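Local coordinates for protein factor essential for expression of methicillin resistance (Staphylococcus aureus, PDB 1LRZ) that adds glycines 2 and 3 of the pentaglycine bridge of Staphylococcus aureus peptidoglycan, with glycyl-tRNA as the donor, at residues T4-K9 against I53-L58; P76-D79 against L85-F88; D169-N174 against V345-I350. One frame throughout, in Å; residues are numbered along the deposited sequence.

Interaction 1. Residues T4-K9 against I53-L58; sequences TNLTAK and IAACLL
The flat group in this contact is the peptide unit joining Ala54 to Ala55, and Leu6 comes to its oxygen end, not over its middle. Leu6 CD1 lies 4.1 Å from Ala54 O. The same methyl makes the closer touch, 3.6 Å from the CB of Ala55. There is no ring, and no polar bond, between the two segments. One methyl therefore carries the contact, pressed against a second methyl and grazing a carbonyl oxygen.

The side chain of Leu6 is directed at the strand from its root. Its CG stands opposite the carbonyl carbon, and chi2 of 178° then stretches CD1 out as the leading branch. CD2 stays further back. The CB of Ala55 instead leaves its strand across the line of approach, and Leu6 meets it from the flank. The backbones stay well apart, with 7.9 Å between the CA atoms of Leu6 and Ala55. All three touching residues are buried.

The gap between the segments is explained by strand 39-46, which lies between strands 2-5 and 52-63 in the mixed sheet. Thr4 and Leu6 bond to its Gly44 and Leu42 through the backbone. On its other side, Ile53 and Ala54 both face Ile45, forming a classic beta bulge. After Leu6 the chain turns into helix 8-16, with Thr7 at the N-cap. Phe11 and Phe14 of that helix also pack on Ala55, while helix 83-98 touches Cys56 and Leu58.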
loop_
_atom_site.group_PDB
_atom_site.type_symbol
_atom_site.label_atom_id
_atom_site.label_comp_id
_atom_site.label_asym_id
_atom_site.label_seq_id
_atom_site.Cartn_x
_atom_site.Cartn_y
_atom_site.Cartn_z
ATOM N N THR A 4 25.998 5.292 -17.025
ATOM C CA THR A 4 25.883 4.278 -18.057
ATOM C C THR A 4 24.526 3.577 -18.023
ATOM O O THR A 4 23.689 3.863 -17.168
ATOM C CB THR A 4 27.002 3.221 -17.895
ATOM O OG1 THR A 4 26.926 2.275 -18.966
ATOM C CG2 THR A 4 26.856 2.480 -16.569
ATOM N N ASN A 5 24.303 2.681 -18.979
ATOM C CA ASN A 5 23.074 1.907 -19.022
ATOM C C ASN A 5 23.348 0.693 -18.140
ATOM O O ASN A 5 24.493 0.269 -18.013
ATOM C CB ASN A 5 22.766 1.468 -20.453
ATOM C CG ASN A 5 22.107 2.566 -21.260
ATOM O OD1 ASN A 5 20.909 2.835 -21.111
ATOM N ND2 ASN A 5 22.885 3.222 -22.101
ATOM N N LEU A 6 22.307 0.142 -17.530
ATOM C CA LEU A 6 22.461 -1.012 -16.656
ATOM C C LEU A 6 21.674 -2.188 -17.209
ATOM O O LEU A 6 20.674 -2.003 -17.910
ATOM C CB LEU A 6 21.927 -0.691 -15.250
ATOM C CG LEU A 6 22.457 0.508 -14.455
ATOM C CD1 LEU A 6 21.697 0.589 -13.139
ATOM C CD2 LEU A 6 23.971 0.360 -14.193
ATOM N N THR A 7 22.119 -3.400 -16.894
ATOM C CA THR A 7 21.396 -4.594 -17.319
ATOM C C THR A 7 20.262 -4.728 -16.310
ATOM O O THR A 7 20.331 -4.160 -15.222
ATOM C CB THR A 7 22.268 -5.843 -17.223
ATOM O OG1 THR A 7 22.565 -6.104 -15.845
ATOM C CG2 THR A 7 23.584 -5.632 -18.005
ATOM N N ALA A 8 19.224 -5.476 -16.657
ATOM C CA ALA A 8 18.093 -5.656 -15.760
ATOM C C ALA A 8 18.539 -6.279 -14.437
ATOM O O ALA A 8 18.041 -5.918 -13.364
ATOM C CB ALA A 8 17.026 -6.534 -16.430
ATOM N N LYS A 9 19.477 -7.217 -14.516
ATOM C CA LYS A 9 19.975 -7.894 -13.326
ATOM C C LYS A 9 20.665 -6.905 -12.384
ATOM O O LYS A 9 20.389 -6.878 -11.187
ATOM C CB LYS A 9 20.938 -9.011 -13.742
ATOM C CG LYS A 9 21.520 -9.802 -12.585
ATOM C CD LYS A 9 22.582 -10.786 -13.075
ATOM C CE LYS A 9 23.369 -11.392 -11.924
ATOM N NZ LYS A 9 24.492 -12.231 -12.435
ATOM N N ILE A 53 26.019 2.379 -8.026
ATOM C CA ILE A 53 25.791 3.264 -6.891
ATOM C C ILE A 53 24.622 4.237 -7.138
ATOM O O ILE A 53 24.402 5.163 -6.360
ATOM C CB ILE A 53 27.066 4.073 -6.519
ATOM C CG1 ILE A 53 27.538 4.909 -7.712
ATOM C CG2 ILE A 53 28.167 3.114 -6.064
ATOM C CD1 ILE A 53 28.682 5.862 -7.373
ATOM N N ALA A 54 23.880 4.020 -8.221
ATOM C CA ALA A 54 22.714 4.847 -8.555
ATOM C C ALA A 54 22.023 4.211 -9.739
ATOM O O ALA A 54 22.679 3.648 -10.616
ATOM C CB ALA A 54 23.133 6.270 -8.906
ATOM N N ALA A 55 20.699 4.299 -9.773
ATOM C CA ALA A 55 19.950 3.703 -10.871
ATOM C C ALA A 55 18.610 4.389 -11.089
ATOM O O ALA A 55 18.068 5.037 -10.191
ATOM C CB ALA A 55 19.714 2.211 -10.589
ATOM N N CYS A 56 18.070 4.237 -12.291
ATOM C CA CYS A 56 16.769 4.795 -12.581
ATOM C C CYS A 56 16.175 4.179 -13.817
ATOM O O CYS A 56 16.846 4.025 -14.851
ATOM C CB CYS A 56 16.829 6.309 -12.764
ATOM S SG CYS A 56 15.191 7.099 -12.664
ATOM N N LEU A 57 14.917 3.791 -13.686
ATOM C CA LEU A 57 14.184 3.246 -14.801
ATOM C C LEU A 57 13.507 4.481 -15.398
ATOM O O LEU A 57 12.871 5.261 -14.684
ATOM C CB LEU A 57 13.157 2.228 -14.309
ATOM C CG LEU A 57 12.213 1.617 -15.342
ATOM C CD1 LEU A 57 11.551 0.387 -14.730
ATOM C CD2 LEU A 57 11.154 2.629 -15.757
ATOM N N LEU A 58 13.681 4.677 -16.695
ATOM C CA LEU A 58 13.093 5.819 -17.389
ATOM C C LEU A 58 12.197 5.307 -18.496
ATOM O O LEU A 58 12.489 4.273 -19.101
ATOM C CB LEU A 58 14.186 6.674 -18.041
ATOM C CG LEU A 58 15.373 7.207 -17.228
ATOM C CD1 LEU A 58 16.435 7.743 -18.198
ATOM C CD2 LEU A 58 14.904 8.291 -16.280
#

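Interaction 2. Residues P76-D79 against L85-F88; sequences PVID and LVHF
Asp79 meets Val86 through its backbone oxygen, and its side chain is held by a hydrogen bond from the backbone N of Glu81 to OD1. That bond reaches two residues on, as in an Asx turn, and would restrain the chain that leads into the helix. The carbonyl oxygen of Asp79 meets a methyl: O lies 3.8 Å from Val86 CG2. This is the outer part of the contact, and Asp79 is partly exposed.

The inner part is apolar and belongs to Ile78. Its long branch is fully extended, with CG1 trans to the backbone N (chi1 -178°) and chi2 of 174°. This carries CD1 to the first turn of the helix. Ile78 CD1 sits 3.6 Å from Leu85 CG. One carbon back, Ile78 CG1 lies 3.8 Å from Leu85 CD2. The two side chains run past one another in opposite directions, side by side. Ile78 CD1 also reaches the helix backbone, 4.1 Å from Val86 CA and 3.9 Å from Leu85 O. The end of the isoleucine thus lodges against the helix surface between Leu85 and Val86. The CA atoms of Ile78 and Val86 are 7.3 Å apart, a gap that the extended isoleucine bridges.

The contact closes the tight connection from strand 67-78 into helix 83-98, the first half of a beta-alpha-beta unit completed by strand 102-107. At the start of the helix, Leu85 N bonds to the OD1 of Asn82. Phe89, a turn further on, packs on both Pro76 and Ile78. Strand 52-63 adds Ile53 against Leu85. Helix 130-137 covers Val86 with Trp130 and Phe131.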
loop_
_atom_site.group_PDB
_atom_site.type_symbol
_atom_site.label_atom_id
_atom_site.label_comp_id
_atom_site.label_asym_id
_atom_site.label_seq_id
_atom_site.Cartn_x
_atom_site.Cartn_y
_atom_site.Cartn_z
ATOM N N PRO A 76 15.327 8.788 -9.430
ATOM C CA PRO A 76 16.272 7.675 -9.299
ATOM C C PRO A 76 16.468 7.145 -7.881
ATOM O O PRO A 76 16.076 7.776 -6.901
ATOM C CB PRO A 76 17.566 8.268 -9.843
ATOM C CG PRO A 76 17.480 9.687 -9.392
ATOM C CD PRO A 76 16.041 10.055 -9.685
ATOM N N VAL A 77 17.079 5.972 -7.796
ATOM C CA VAL A 77 17.399 5.361 -6.513
ATOM C C VAL A 77 18.884 5.693 -6.380
ATOM O O VAL A 77 19.693 5.301 -7.222
ATOM C CB VAL A 77 17.180 3.844 -6.555
ATOM C CG1 VAL A 77 17.465 3.240 -5.189
ATOM C CG2 VAL A 77 15.728 3.550 -6.986
ATOM N N ILE A 78 19.228 6.441 -5.338
ATOM C CA ILE A 78 20.599 6.875 -5.141
ATOM C C ILE A 78 20.736 7.356 -3.695
ATOM O O ILE A 78 19.732 7.649 -3.035
ATOM C CB ILE A 78 20.896 8.032 -6.139
ATOM C CG1 ILE A 78 22.341 8.521 -6.028
ATOM C CG2 ILE A 78 19.944 9.185 -5.880
ATOM C CD1 ILE A 78 22.685 9.542 -7.106
ATOM N N ASP A 79 21.966 7.424 -3.196
ATOM C CA ASP A 79 22.189 7.904 -1.830
ATOM C C ASP A 79 22.024 9.422 -1.849
ATOM O O ASP A 79 22.922 10.153 -2.293
ATOM C CB ASP A 79 23.593 7.502 -1.353
ATOM C CG ASP A 79 24.017 8.223 -0.076
ATOM O OD1 ASP A 79 23.134 8.687 0.680
ATOM O OD2 ASP A 79 25.241 8.305 0.178
ATOM N N LEU A 85 27.291 13.280 -5.539
ATOM C CA LEU A 85 26.831 12.171 -6.360
ATOM C C LEU A 85 25.468 12.536 -6.960
ATOM O O LEU A 85 25.208 12.282 -8.133
ATOM C CB LEU A 85 26.725 10.894 -5.518
ATOM C CG LEU A 85 26.163 9.659 -6.214
ATOM C CD1 LEU A 85 27.060 9.269 -7.394
ATOM C CD2 LEU A 85 26.076 8.514 -5.211
ATOM N N VAL A 86 24.600 13.144 -6.159
ATOM C CA VAL A 86 23.288 13.533 -6.667
ATOM C C VAL A 86 23.441 14.525 -7.829
ATOM O O VAL A 86 22.751 14.424 -8.843
ATOM C CB VAL A 86 22.423 14.150 -5.546
ATOM C CG1 VAL A 86 21.201 14.825 -6.130
ATOM C CG2 VAL A 86 21.985 13.049 -4.570
ATOM N N HIS A 87 24.360 15.471 -7.674
ATOM C CA HIS A 87 24.623 16.478 -8.698
ATOM C C HIS A 87 25.083 15.810 -9.999
ATOM O O HIS A 87 24.546 16.080 -11.076
ATOM C CB HIS A 87 25.704 17.438 -8.210
ATOM C CG HIS A 87 25.972 18.569 -9.148
ATOM N ND1 HIS A 87 25.328 19.782 -9.053
ATOM C CD2 HIS A 87 26.806 18.664 -10.212
ATOM C CE1 HIS A 87 25.756 20.580 -10.014
ATOM N NE2 HIS A 87 26.652 19.926 -10.732
ATOM N N PHE A 88 26.080 14.937 -9.885
ATOM C CA PHE A 88 26.616 14.213 -11.029
ATOM C C PHE A 88 25.522 13.440 -11.757
ATOM O O PHE A 88 25.436 13.465 -12.984
ATOM C CB PHE A 88 27.687 13.221 -10.567
ATOM C CG PHE A 88 28.291 12.408 -11.681
ATOM C CD1 PHE A 88 29.164 12.992 -12.598
ATOM C CD2 PHE A 88 27.985 11.064 -11.818
ATOM C CE1 PHE A 88 29.724 12.240 -13.633
ATOM C CE2 PHE A 88 28.539 10.308 -12.851
ATOM C CZ PHE A 88 29.413 10.901 -13.760
#

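Interaction 3. Residues D169-N174 against V345-I350; sequences DDIIKN and VQWEMI
Trp347 pushes the far end of its six-membered ring into a corner formed by Ile171 and Ile172. The bump is the edge made by CZ2, CH2 and CZ3. Ile172 lies obliquely above this outer rim, on one side of the ring. Its CG1 is 3.3 Å from Trp347 CH2, which is tight for two carbons. Its CD1 follows the rim to lie 3.5 Å from Trp347 CZ2. The isoleucine runs at about a right angle to the tryptophan. Ile171 stands ahead of the edge, its CG2 near the ring plane and 4.1 Å from Trp347 CZ3.

That CG2 of Ile171 is also the knob on its side: it rests in the notch where Trp347 and Ile350 meet, 4.3 Å from Ile350 CG2. Ile171 and Ile350 are buried, whereas Ile172 and Trp347 are partly exposed.

The short segments of the two helices run at 142° to each other, and their axes come no nearer than 12.1 Å. Trp347 spans much of this gap: chi1 of -169° swings the indole out from the helix and across to the isoleucines. Helix 341-355 lies against strands 310-320 and 236-244 of the larger sheet through Val345 and Met349, and helix 168-173 packs on its side away from them. Helix 177-187 touches Trp347 through Thr183 and Lys187.

The contact itself is carbon on carbon, with no polar pair, so shape and burial of apolar surface would hold it.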
loop_
_atom_site.group_PDB
_atom_site.type_symbol
_atom_site.label_atom_id
_atom_site.label_comp_id
_atom_site.label_asym_id
_atom_site.label_seq_id
_atom_site.Cartn_x
_atom_site.Cartn_y
_atom_site.Cartn_z
ATOM N N ASP A 169 2.319 -7.529 18.493
ATOM C CA ASP A 169 1.703 -7.057 19.738
ATOM C C ASP A 169 1.948 -5.568 19.924
ATOM O O ASP A 169 1.076 -4.863 20.417
ATOM C CB ASP A 169 2.234 -7.818 20.962
ATOM C CG ASP A 169 1.780 -9.266 20.987
ATOM O OD1 ASP A 169 0.687 -9.560 20.450
ATOM O OD2 ASP A 169 2.508 -10.100 21.551
ATOM N N ASP A 170 3.139 -5.103 19.549
ATOM C CA ASP A 170 3.466 -3.676 19.639
ATOM C C ASP A 170 2.535 -2.897 18.704
ATOM O O ASP A 170 2.027 -1.822 19.044
ATOM C CB ASP A 170 4.896 -3.405 19.170
ATOM C CG ASP A 170 5.939 -3.977 20.090
ATOM O OD1 ASP A 170 7.000 -4.378 19.566
ATOM O OD2 ASP A 170 5.718 -4.008 21.321
ATOM N N ILE A 171 2.331 -3.440 17.509
ATOM C CA ILE A 171 1.500 -2.755 16.527
ATOM C C ILE A 171 0.064 -2.628 17.014
ATOM O O ILE A 171 -0.538 -1.553 16.924
ATOM C CB ILE A 171 1.551 -3.479 15.176
ATOM C CG1 ILE A 171 2.997 -3.433 14.632
ATOM C CG2 ILE A 171 0.579 -2.838 14.202
ATOM C CD1 ILE A 171 3.558 -2.019 14.498
ATOM N N ILE A 172 -0.485 -3.717 17.534
ATOM C CA ILE A 172 -1.849 -3.691 18.047
ATOM C C ILE A 172 -1.937 -2.743 19.240
ATOM O O ILE A 172 -2.911 -2.004 19.382
ATOM C CB ILE A 172 -2.303 -5.093 18.503
ATOM C CG1 ILE A 172 -2.672 -5.933 17.284
ATOM C CG2 ILE A 172 -3.497 -4.990 19.470
ATOM C CD1 ILE A 172 -3.018 -7.367 17.635
ATOM N N LYS A 173 -0.918 -2.751 20.094
ATOM C CA LYS A 173 -0.945 -1.882 21.269
ATOM C C LYS A 173 -0.944 -0.406 20.904
ATOM O O LYS A 173 -1.512 0.401 21.629
ATOM C CB LYS A 173 0.239 -2.168 22.194
ATOM C CG LYS A 173 0.173 -1.416 23.534
ATOM C CD LYS A 173 1.240 -1.938 24.488
ATOM C CE LYS A 173 1.018 -1.441 25.910
ATOM N NZ LYS A 173 1.199 0.037 26.032
ATOM N N ASN A 174 -0.320 -0.054 19.779
ATOM C CA ASN A 174 -0.253 1.343 19.364
ATOM C C ASN A 174 -1.453 1.809 18.538
ATOM O O ASN A 174 -1.528 2.978 18.180
ATOM C CB ASN A 174 1.054 1.612 18.589
ATOM C CG ASN A 174 2.295 1.410 19.452
ATOM O OD1 ASN A 174 2.195 1.358 20.677
ATOM N ND2 ASN A 174 3.472 1.310 18.816
ATOM N N VAL A 345 -7.946 -7.747 6.107
ATOM C CA VAL A 345 -7.021 -7.540 4.994
ATOM C C VAL A 345 -5.758 -6.799 5.461
ATOM O O VAL A 345 -4.641 -7.232 5.179
ATOM C CB VAL A 345 -7.687 -6.730 3.852
ATOM C CG1 VAL A 345 -6.632 -6.335 2.800
ATOM C CG2 VAL A 345 -8.777 -7.576 3.183
ATOM N N GLN A 346 -5.932 -5.691 6.176
ATOM C CA GLN A 346 -4.783 -4.928 6.652
ATOM C C GLN A 346 -3.931 -5.764 7.614
ATOM O O GLN A 346 -2.698 -5.762 7.523
ATOM C CB GLN A 346 -5.229 -3.641 7.363
ATOM C CG GLN A 346 -5.916 -2.580 6.462
ATOM C CD GLN A 346 -5.063 -2.199 5.263
ATOM O OE1 GLN A 346 -3.855 -1.967 5.385
ATOM N NE2 GLN A 346 -5.691 -2.113 4.101
ATOM N N TRP A 347 -4.575 -6.486 8.528
ATOM C CA TRP A 347 -3.811 -7.272 9.490
ATOM C C TRP A 347 -2.971 -8.354 8.818
ATOM O O TRP A 347 -1.846 -8.633 9.243
ATOM C CB TRP A 347 -4.735 -7.903 10.531
ATOM C CG TRP A 347 -3.996 -8.495 11.698
ATOM C CD1 TRP A 347 -4.097 -9.775 12.168
ATOM C CD2 TRP A 347 -3.067 -7.822 12.566
ATOM N NE1 TRP A 347 -3.288 -9.942 13.264
ATOM C CE2 TRP A 347 -2.642 -8.767 13.528
ATOM C CE3 TRP A 347 -2.542 -6.526 12.609
ATOM C CZ2 TRP A 347 -1.731 -8.442 14.543
ATOM C CZ3 TRP A 347 -1.637 -6.203 13.616
ATOM C CH2 TRP A 347 -1.234 -7.165 14.566
ATOM N N GLU A 348 -3.515 -8.964 7.768
ATOM C CA GLU A 348 -2.783 -10.009 7.055
ATOM C C GLU A 348 -1.489 -9.455 6.457
ATOM O O GLU A 348 -0.430 -10.063 6.583
ATOM C CB GLU A 348 -3.649 -10.602 5.929
ATOM C CG GLU A 348 -2.927 -11.594 4.989
ATOM C CD GLU A 348 -2.725 -12.975 5.605
ATOM O OE1 GLU A 348 -3.679 -13.501 6.222
ATOM O OE2 GLU A 348 -1.619 -13.550 5.461
ATOM N N MET A 349 -1.573 -8.294 5.821
ATOM C CA MET A 349 -0.397 -7.729 5.174
ATOM C C MET A 349 0.596 -7.060 6.123
ATOM O O MET A 349 1.796 -7.047 5.855
ATOM C CB MET A 349 -0.841 -6.807 4.041
ATOM C CG MET A 349 -1.644 -7.574 2.949
ATOM S SD MET A 349 -0.838 -9.108 2.307
ATOM C CE MET A 349 0.636 -8.460 1.803
ATOM N N ILE A 350 0.110 -6.507 7.231
ATOM C CA ILE A 350 1.012 -5.923 8.216
ATOM C C ILE A 350 1.831 -7.101 8.770
ATOM O O ILE A 350 3.045 -6.989 8.978
ATOM C CB ILE A 350 0.233 -5.265 9.380
ATOM C CG1 ILE A 350 -0.353 -3.929 8.915
ATOM C CG2 ILE A 350 1.134 -5.105 10.590
ATOM C CD1 ILE A 350 -1.259 -3.266 9.939
#

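How the interactions relate
Interactions 1 and 2 meet through neighbouring strands of one sheet, 52-63 and 67-78, and their centres are about 12 Å apart. Ala55 O and Val77 N are 2.8 Å apart, a probable hydrogen bond. Ala54 CB packs 3.7 Å from Ile78 CG1, and Cys56 SG 3.6 Å from Pro76 CA. Interaction 3 is remote. Its centre is about 35 Å from that of interaction 1 and about 34 Å from that of interaction 2, with nearest atoms no closer than about 21 Å. It belongs with the other, larger sheet. Interactions 1 and 3 lie on opposite sides of the centre of the chain.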